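Local coordinates for hydrogenase expression/formation protein HypE (Desulfovibrio vulgaris subsp. vulgaris, PDB 2Z1U) that binds ATP and magnesium and probably uses the nucleotide in the maturation of hydrogenases, at residues H76-P89 with S198-L210. Sequence-based numbering, arbitrary orientation.
Sequences HGTVNDVSMLGARP and SASLNRVVEKLVL. With MG (magnesium ion), chain C; ATP (adenosine-5'-triphosphate), chain D.
Asn-80 on helix 70-83 grips the chain just before helix 202-212, joining the N-terminal and C-terminal domains of this AIR synthase-related (PurM-like) fold. The axes of segments 76-83 and 202-210 run nearly parallel, 11° apart.

Hydrogen bonds dominate at the start of the contact. The Asn-80 amide uses both of its ends. Asn-80 ND2 donates to Ala-199 O at 3.0 Å, almost straight and in the carbonyl plane. Asn-80 OD1 accepts from N of Leu-201, the N-cap residue, at 2.7 Å, with the donor tilted from the carbonyl plane. Together the two bonds fix the rotation of the amide. One turn earlier, His-76 ND1 and Ser-198 OG share a hydrogen bond of 2.8 Å at the ring edge. One ring face lies against Ala-199 CA and Ser-200 N.

Van der Waals packing continues along the helices. Val-79 CG1 touches Asn-202 OD1, while Asn-202 ND2 donates to Ala-121 O of helix 104-121. Ser-83 OG sits beside Asn-202 CB, and its hydroxyl donates to Val-79 O. The Met-84 chain bends at chi2 and chi3, which brings Met-84 CE to 3.8 Å from Val-205 CG2. Gly-86, in the turn leading to strand 87-99, packs its CA on Val-209 CG2.

Helix 70-83 also serves the nucleotide site. Asp-81 OD2 binds magnesium at 2.2 Å, with Asp-220 and Asp-41 of the second subunit as further ligands. The metal also holds ATP O2B.

A salt bridge closes the far end. Arg-88 bends at chi3 (-67°), and its NE points straight at Glu-206 OE1, 3.0 Å away. The oxygen lies in the guanidinium plane but is met from above the carboxylate plane. Arg-88 NH2 adds a weak bond to Glu-206 OE2 at 3.1 Å.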
ATOM      1  N   HIS A  76     -13.255   3.482  -0.688  1.00 49.25           N
ATOM      2  CA  HIS A  76     -14.127   3.560   0.501  1.00 50.36           C
ATOM      3  C   HIS A  76     -13.546   2.870   1.736  1.00 50.13           C
ATOM      4  O   HIS A  76     -13.558   3.430   2.840  1.00 50.59           O
ATOM      5  CB  HIS A  76     -15.532   2.975   0.213  1.00 49.75           C
ATOM      6  CG  HIS A  76     -16.287   3.711  -0.853  1.00 49.27           C
ATOM      7  ND1 HIS A  76     -17.265   3.115  -1.623  1.00 48.87           N
ATOM      8  CD2 HIS A  76     -16.194   4.990  -1.290  1.00 46.99           C
ATOM      9  CE1 HIS A  76     -17.744   3.999  -2.483  1.00 49.14           C
ATOM     10  NE2 HIS A  76     -17.104   5.139  -2.304  1.00 46.50           N
ATOM     11  N   GLY A  77     -13.028   1.665   1.548  1.00 50.23           N
ATOM     12  CA  GLY A  77     -12.545   0.853   2.694  1.00 49.80           C
ATOM     13  C   GLY A  77     -11.393   1.556   3.406  1.00 50.05           C
ATOM     14  O   GLY A  77     -11.296   1.538   4.645  1.00 50.25           O
ATOM     15  N   THR A  78     -10.519   2.188   2.628  1.00 49.45           N
ATOM     16  CA  THR A  78      -9.317   2.816   3.172  1.00 49.82           C
ATOM     17  C   THR A  78      -9.634   4.219   3.748  1.00 49.50           C
ATOM     18  O   THR A  78      -9.137   4.588   4.827  1.00 48.53           O
ATOM     19  CB  THR A  78      -8.178   2.802   2.136  1.00 50.02           C
ATOM     20  OG1 THR A  78      -7.709   1.450   2.010  1.00 50.44           O
ATOM     21  CG2 THR A  78      -7.021   3.674   2.566  1.00 49.46           C
ATOM     22  N   VAL A  79     -10.480   4.965   3.042  1.00 48.98           N
ATOM     23  CA  VAL A  79     -11.089   6.189   3.582  1.00 49.00           C
ATOM     24  C   VAL A  79     -11.745   5.851   4.946  1.00 49.04           C
ATOM     25  O   VAL A  79     -11.514   6.549   5.948  1.00 48.81           O
ATOM     26  CB  VAL A  79     -12.125   6.805   2.587  1.00 49.09           C
ATOM     27  CG1 VAL A  79     -13.054   7.830   3.283  1.00 50.42           C
ATOM     28  CG2 VAL A  79     -11.429   7.465   1.391  1.00 48.20           C
ATOM     29  N   ASN A  80     -12.529   4.763   4.993  1.00 48.68           N
ATOM     30  CA  ASN A  80     -13.182   4.347   6.234  1.00 49.10           C
ATOM     31  C   ASN A  80     -12.207   3.982   7.358  1.00 49.73           C
ATOM     32  O   ASN A  80     -12.384   4.439   8.488  1.00 50.62           O
ATOM     33  CB  ASN A  80     -14.210   3.205   5.996  1.00 49.05           C
ATOM     34  CG  ASN A  80     -15.385   3.667   5.145  1.00 49.41           C
ATOM     35  OD1 ASN A  80     -15.531   4.863   4.871  1.00 49.53           O
ATOM     36  ND2 ASN A  80     -16.178   2.730   4.660  1.00 46.01           N
ATOM     37  N   ASP A  81     -11.194   3.166   7.065  1.00 49.16           N
ATOM     38  CA  ASP A  81     -10.244   2.756   8.097  1.00 50.01           C
ATOM     39  C   ASP A  81      -9.516   3.946   8.750  1.00 49.63           C
ATOM     40  O   ASP A  81      -9.366   4.000   9.966  1.00 48.89           O
ATOM     41  CB  ASP A  81      -9.235   1.727   7.549  1.00 50.09           C
ATOM     42  CG  ASP A  81      -9.509   0.318   8.063  1.00 52.48           C
ATOM     43  OD1 ASP A  81      -8.812  -0.651   7.681  1.00 58.80           O
ATOM     44  OD2 ASP A  81     -10.415   0.181   8.899  1.00 50.98           O
ATOM     45  N   VAL A  82      -9.041   4.874   7.926  1.00 48.66           N
ATOM     46  CA  VAL A  82      -8.451   6.117   8.441  1.00 48.62           C
ATOM     47  C   VAL A  82      -9.442   6.860   9.356  1.00 48.41           C
ATOM     48  O   VAL A  82      -9.061   7.324  10.440  1.00 48.75           O
ATOM     49  CB  VAL A  82      -7.968   7.027   7.302  1.00 48.53           C
ATOM     50  CG1 VAL A  82      -7.581   8.425   7.846  1.00 47.99           C
ATOM     51  CG2 VAL A  82      -6.776   6.376   6.555  1.00 47.39           C
ATOM     52  N   SER A  83     -10.701   6.953   8.922  1.00 48.28           N
ATOM     53  CA  SER A  83     -11.781   7.589   9.705  1.00 48.54           C
ATOM     54  C   SER A  83     -12.015   6.967  11.079  1.00 49.16           C
ATOM     55  O   SER A  83     -12.384   7.677  12.028  1.00 49.03           O
ATOM     56  CB  SER A  83     -13.109   7.621   8.925  1.00 48.14           C
ATOM     57  OG  SER A  83     -12.993   8.389   7.719  1.00 48.21           O
ATOM     58  N   MET A  84     -11.810   5.651  11.189  1.00 49.59           N
ATOM     59  CA  MET A  84     -12.038   4.939  12.467  1.00 49.97           C
ATOM     60  C   MET A  84     -11.173   5.449  13.621  1.00 49.90           C
ATOM     61  O   MET A  84     -11.531   5.272  14.775  1.00 51.01           O
ATOM     62  CB  MET A  84     -11.858   3.422  12.300  1.00 49.27           C
ATOM     63  CG  MET A  84     -12.771   2.749  11.272  1.00 50.20           C
ATOM     64  SD  MET A  84     -14.551   2.983  11.537  1.00 50.15           S
ATOM     65  CE  MET A  84     -14.898   4.518  10.654  1.00 49.74           C
ATOM     66  N   LEU A  85     -10.035   6.069  13.310  1.00 50.25           N
ATOM     67  CA  LEU A  85      -9.212   6.701  14.338  1.00 50.28           C
ATOM     68  C   LEU A  85      -9.603   8.161  14.585  1.00 50.73           C
ATOM     69  O   LEU A  85      -8.808   8.935  15.119  1.00 50.98           O
ATOM     70  CB  LEU A  85      -7.732   6.614  13.967  1.00 50.35           C
ATOM     71  CG  LEU A  85      -6.803   6.078  15.061  1.00 50.63           C
ATOM     72  CD1 LEU A  85      -7.083   4.589  15.322  1.00 51.44           C
ATOM     73  CD2 LEU A  85      -5.336   6.300  14.685  1.00 49.75           C
ATOM     74  N   GLY A  86     -10.823   8.540  14.205  1.00 50.62           N
ATOM     75  CA  GLY A  86     -11.314   9.890  14.466  1.00 50.04           C
ATOM     76  C   GLY A  86     -10.509  10.906  13.683  1.00 50.08           C
ATOM     77  O   GLY A  86     -10.248  12.009  14.170  1.00 49.95           O
ATOM     78  N   ALA A  87     -10.115  10.525  12.467  1.00 49.97           N
ATOM     79  CA  ALA A  87      -9.296  11.363  11.604  1.00 50.02           C
ATOM     80  C   ALA A  87     -10.020  11.759  10.322  1.00 50.21           C
ATOM     81  O   ALA A  87     -10.981  11.107   9.910  1.00 50.70           O
ATOM     82  CB  ALA A  87      -7.980  10.663  11.276  1.00 49.81           C
ATOM     83  N   ARG A  88      -9.554  12.850   9.718  1.00 50.16           N
ATOM     84  CA  ARG A  88     -10.042  13.324   8.438  1.00 50.23           C
ATOM     85  C   ARG A  88      -9.087  12.779   7.361  1.00 50.35           C
ATOM     86  O   ARG A  88      -7.957  13.237   7.265  1.00 51.01           O
ATOM     87  CB  ARG A  88     -10.043  14.871   8.442  1.00 50.33           C
ATOM     88  CG  ARG A  88     -10.461  15.523   7.147  1.00 48.83           C
ATOM     89  CD  ARG A  88     -10.306  17.042   7.252  1.00 51.14           C
ATOM     90  NE  ARG A  88     -11.265  17.584   8.215  1.00 51.46           N
ATOM     91  CZ  ARG A  88     -11.067  18.679   8.938  1.00 55.39           C
ATOM     92  NH1 ARG A  88      -9.940  19.370   8.813  1.00 55.87           N
ATOM     93  NH2 ARG A  88     -12.008  19.097   9.777  1.00 54.95           N
ATOM     94  N   PRO A  89      -9.531  11.784   6.560  1.00 50.67           N
ATOM     95  CA  PRO A  89      -8.677  11.288   5.475  1.00 50.13           C
ATOM     96  C   PRO A  89      -8.458  12.379   4.439  1.00 50.66           C
ATOM     97  O   PRO A  89      -9.382  13.142   4.149  1.00 50.65           O
ATOM     98  CB  PRO A  89      -9.492  10.136   4.865  1.00 50.13           C
ATOM     99  CG  PRO A  89     -10.539   9.803   5.891  1.00 50.35           C
ATOM    100  CD  PRO A  89     -10.826  11.069   6.617  1.00 50.29           C
ATOM    101  N   SER A 198     -20.870  -0.570  -0.180  1.00 50.10           N
ATOM    102  CA  SER A 198     -19.601   0.147  -0.329  1.00 50.63           C
ATOM    103  C   SER A 198     -19.863   1.649  -0.354  1.00 50.49           C
ATOM    104  O   SER A 198     -20.508   2.172  -1.267  1.00 51.01           O
ATOM    105  CB  SER A 198     -18.864  -0.302  -1.588  1.00 50.47           C
ATOM    106  OG  SER A 198     -17.573   0.293  -1.675  1.00 50.74           O
ATOM    107  N   ALA A 199     -19.400   2.334   0.688  1.00 50.36           N
ATOM    108  CA  ALA A 199     -19.631   3.768   0.813  1.00 49.18           C
ATOM    109  C   ALA A 199     -18.638   4.351   1.787  1.00 48.88           C
ATOM    110  O   ALA A 199     -18.215   3.698   2.735  1.00 47.44           O
ATOM    111  CB  ALA A 199     -21.094   4.065   1.291  1.00 48.90           C
ATOM    112  N   SER A 200     -18.311   5.606   1.556  1.00 47.60           N
ATOM    113  CA  SER A 200     -17.406   6.388   2.384  1.00 49.33           C
ATOM    114  C   SER A 200     -18.105   6.949   3.609  1.00 48.74           C
ATOM    115  O   SER A 200     -19.153   7.563   3.493  1.00 49.77           O
ATOM    116  CB  SER A 200     -16.852   7.569   1.534  1.00 49.19           C
ATOM    117  OG  SER A 200     -15.642   7.145   0.956  1.00 54.27           O
ATOM    118  N   LEU A 201     -17.489   6.768   4.774  1.00 49.29           N
ATOM    119  CA  LEU A 201     -18.080   7.163   6.059  1.00 48.25           C
ATOM    120  C   LEU A 201     -17.353   8.315   6.738  1.00 47.92           C
ATOM    121  O   LEU A 201     -17.668   8.665   7.868  1.00 47.58           O
ATOM    122  CB  LEU A 201     -18.106   5.945   7.014  1.00 48.03           C
ATOM    123  CG  LEU A 201     -18.871   4.694   6.555  1.00 46.02           C
ATOM    124  CD1 LEU A 201     -18.702   3.574   7.592  1.00 47.73           C
ATOM    125  CD2 LEU A 201     -20.333   5.022   6.304  1.00 46.96           C
ATOM    126  N   ASN A 202     -16.395   8.920   6.046  1.00 48.91           N
ATOM    127  CA  ASN A 202     -15.608  10.014   6.634  1.00 49.05           C
ATOM    128  C   ASN A 202     -16.427  11.216   7.108  1.00 48.61           C
ATOM    129  O   ASN A 202     -16.111  11.825   8.140  1.00 48.38           O
ATOM    130  CB  ASN A 202     -14.441  10.448   5.717  1.00 48.68           C
ATOM    131  CG  ASN A 202     -14.895  10.876   4.333  1.00 50.62           C
ATOM    132  OD1 ASN A 202     -15.693  10.207   3.690  1.00 52.94           O
ATOM    133  ND2 ASN A 202     -14.361  11.986   3.858  1.00 52.47           N
ATOM    134  N   ARG A 203     -17.455  11.576   6.341  1.00 49.12           N
ATOM    135  CA  ARG A 203     -18.292  12.733   6.677  1.00 49.27           C
ATOM    136  C   ARG A 203     -19.150  12.479   7.940  1.00 48.77           C
ATOM    137  O   ARG A 203     -19.241  13.349   8.804  1.00 48.26           O
ATOM    138  CB  ARG A 203     -19.136  13.166   5.474  1.00 48.93           C
ATOM    139  CG  ARG A 203     -18.250  13.681   4.302  1.00 50.17           C
ATOM    140  CD  ARG A 203     -19.038  13.976   3.042  1.00 52.50           C
ATOM    141  NE  ARG A 203     -18.116  14.123   1.901  1.00 62.22           N
ATOM    142  CZ  ARG A 203     -17.627  15.278   1.448  1.00 65.81           C
ATOM    143  NH1 ARG A 203     -17.981  16.437   1.999  1.00 69.14           N
ATOM    144  NH2 ARG A 203     -16.793  15.284   0.412  1.00 68.45           N
ATOM    145  N   VAL A 204     -19.764  11.300   8.054  1.00 48.63           N
ATOM    146  CA  VAL A 204     -20.480  10.948   9.305  1.00 49.74           C
ATOM    147  C   VAL A 204     -19.525  10.959  10.507  1.00 48.83           C
ATOM    148  O   VAL A 204     -19.881  11.470  11.562  1.00 48.63           O
ATOM    149  CB  VAL A 204     -21.201   9.555   9.258  1.00 50.88           C
ATOM    150  CG1 VAL A 204     -22.357   9.503  10.300  1.00 52.21           C
ATOM    151  CG2 VAL A 204     -21.793   9.328   7.916  1.00 53.77           C
ATOM    152  N   VAL A 205     -18.330  10.374  10.345  1.00 48.53           N
ATOM    153  CA  VAL A 205     -17.327  10.325  11.425  1.00 48.14           C
ATOM    154  C   VAL A 205     -16.878  11.721  11.859  1.00 48.35           C
ATOM    155  O   VAL A 205     -16.793  11.999  13.049  1.00 47.04           O
ATOM    156  CB  VAL A 205     -16.086   9.453  11.071  1.00 49.37           C
ATOM    157  CG1 VAL A 205     -14.995   9.582  12.139  1.00 49.81           C
ATOM    158  CG2 VAL A 205     -16.475   7.979  10.937  1.00 46.12           C
ATOM    159  N   GLU A 206     -16.581  12.597  10.893  1.00 48.20           N
ATOM    160  CA  GLU A 206     -16.200  13.963  11.224  1.00 48.44           C
ATOM    161  C   GLU A 206     -17.267  14.638  12.116  1.00 48.26           C
ATOM    162  O   GLU A 206     -16.933  15.215  13.164  1.00 47.73           O
ATOM    163  CB  GLU A 206     -15.881  14.783   9.953  1.00 48.45           C
ATOM    164  CG  GLU A 206     -15.560  16.266  10.248  1.00 49.63           C
ATOM    165  CD  GLU A 206     -14.736  16.943   9.170  1.00 50.18           C
ATOM    166  OE1 GLU A 206     -13.920  16.263   8.518  1.00 53.16           O
ATOM    167  OE2 GLU A 206     -14.876  18.176   8.995  1.00 54.57           O
ATOM    168  N   LYS A 207     -18.542  14.532  11.731  1.00 48.17           N
ATOM    169  CA  LYS A 207     -19.618  15.147  12.513  1.00 48.57           C
ATOM    170  C   LYS A 207     -19.767  14.491  13.884  1.00 48.60           C
ATOM    171  O   LYS A 207     -20.025  15.181  14.866  1.00 48.64           O
ATOM    172  CB  LYS A 207     -20.960  15.143  11.777  1.00 48.67           C
ATOM    173  CG  LYS A 207     -21.981  16.056  12.445  1.00 48.60           C
ATOM    174  CD  LYS A 207     -23.314  16.091  11.726  1.00 48.89           C
ATOM    175  CE  LYS A 207     -24.153  17.253  12.251  1.00 47.92           C
ATOM    176  NZ  LYS A 207     -25.452  17.342  11.545  1.00 48.00           N
ATOM    177  N   LEU A 208     -19.589  13.169  13.955  1.00 48.44           N
ATOM    178  CA  LEU A 208     -19.631  12.464  15.234  1.00 48.63           C
ATOM    179  C   LEU A 208     -18.574  13.002  16.187  1.00 48.88           C
ATOM    180  O   LEU A 208     -18.866  13.336  17.332  1.00 49.01           O
ATOM    181  CB  LEU A 208     -19.395  10.966  15.037  1.00 47.78           C
ATOM    182  CG  LEU A 208     -20.548  10.092  14.545  1.00 47.42           C
ATOM    183  CD1 LEU A 208     -20.048   8.657  14.365  1.00 50.05           C
ATOM    184  CD2 LEU A 208     -21.763  10.140  15.497  1.00 47.54           C
ATOM    185  N   VAL A 209     -17.345  13.075  15.694  1.00 48.57           N
ATOM    186  CA  VAL A 209     -16.190  13.371  16.518  1.00 49.98           C
ATOM    187  C   VAL A 209     -16.154  14.850  16.961  1.00 50.46           C
ATOM    188  O   VAL A 209     -15.913  15.157  18.144  1.00 50.88           O
ATOM    189  CB  VAL A 209     -14.914  12.842  15.792  1.00 50.16           C
ATOM    190  CG1 VAL A 209     -13.744  13.784  15.853  1.00 52.24           C
ATOM    191  CG2 VAL A 209     -14.582  11.404  16.275  1.00 50.82           C
ATOM    192  N   LEU A 210     -16.486  15.747  16.034  1.00 50.47           N
ATOM    193  CA  LEU A 210     -16.459  17.191  16.293  1.00 50.59           C
ATOM    194  C   LEU A 210     -17.720  17.797  16.902  1.00 50.93           C
ATOM    195  O   LEU A 210     -17.628  18.798  17.615  1.00 50.99           O
ATOM    196  CB  LEU A 210     -16.094  17.954  15.016  1.00 50.71           C
ATOM    197  CG  LEU A 210     -14.754  17.589  14.386  1.00 51.11           C
ATOM    198  CD1 LEU A 210     -14.620  18.301  13.060  1.00 52.18           C
ATOM    199  CD2 LEU A 210     -13.607  17.941  15.318  1.00 52.43           C
TER
HETATM  200 MG    MG C 344     -11.407  -1.617   9.700  1.00 47.30          MG
HETATM  201  PG  ATP D 342     -10.126  -5.818   6.983  1.00 35.45           P
HETATM  202  O1G ATP D 342      -8.745  -5.994   6.323  1.00 33.38           O
HETATM  203  O2G ATP D 342     -10.764  -7.136   7.298  1.00 35.54           O
HETATM  204  O3G ATP D 342     -11.049  -4.847   6.263  1.00 34.28           O
HETATM  205  PB  ATP D 342      -9.070  -3.979   8.979  1.00 32.62           P
HETATM  206  O1B ATP D 342      -8.211  -3.540   7.775  1.00 33.27           O
HETATM  207  O2B ATP D 342      -9.829  -2.923   9.724  1.00 32.11           O
HETATM  208  O3B ATP D 342      -9.975  -5.196   8.464  1.00 30.93           O
HETATM  209  PA  ATP D 342      -7.118  -5.903   9.753  1.00 33.57           P
HETATM  210  O1A ATP D 342      -7.881  -7.151  10.189  1.00 33.86           O
HETATM  211  O2A ATP D 342      -6.646  -5.982   8.328  1.00 31.81           O
HETATM  212  O3A ATP D 342      -8.056  -4.597  10.064  1.00 32.57           O
HETATM  213  O5' ATP D 342      -5.941  -5.560  10.736  1.00 32.87           O
HETATM  214  C5' ATP D 342      -6.049  -5.743  12.155  1.00 34.10           C
HETATM  215  C4' ATP D 342      -4.800  -5.151  12.770  1.00 31.58           C
HETATM  216  O4' ATP D 342      -3.701  -5.995  12.373  1.00 34.10           O
HETATM  217  C3' ATP D 342      -4.491  -3.756  12.252  1.00 31.27           C
HETATM  218  O3' ATP D 342      -3.961  -2.979  13.344  1.00 30.21           O
HETATM  219  C2' ATP D 342      -3.393  -3.961  11.204  1.00 31.66           C
HETATM  220  O2' ATP D 342      -2.514  -2.834  11.184  1.00 30.01           O
HETATM  221  C1' ATP D 342      -2.677  -5.232  11.702  1.00 29.40           C
HETATM  222  N9  ATP D 342      -2.129  -6.074  10.605  1.00 27.43           N
HETATM  223  C8  ATP D 342      -2.807  -6.880   9.776  1.00 26.17           C
HETATM  224  N7  ATP D 342      -1.961  -7.499   8.920  1.00 26.25           N
HETATM  225  C5  ATP D 342      -0.731  -7.032   9.203  1.00 26.40           C
HETATM  226  C6  ATP D 342       0.636  -7.254   8.674  1.00 27.01           C
HETATM  227  N6  ATP D 342       0.816  -8.093   7.631  1.00 28.10           N
HETATM  228  N1  ATP D 342       1.636  -6.598   9.251  1.00 26.47           N
HETATM  229  C2  ATP D 342       1.488  -5.743  10.281  1.00 27.22           C
HETATM  230  N3  ATP D 342       0.265  -5.510  10.815  1.00 26.52           N
HETATM  231  C4  ATP D 342      -0.838  -6.123  10.314  1.00 24.24           C
HETATM  232  O   HOH W   1     -12.247  -3.775  10.651  1.00 34.37           O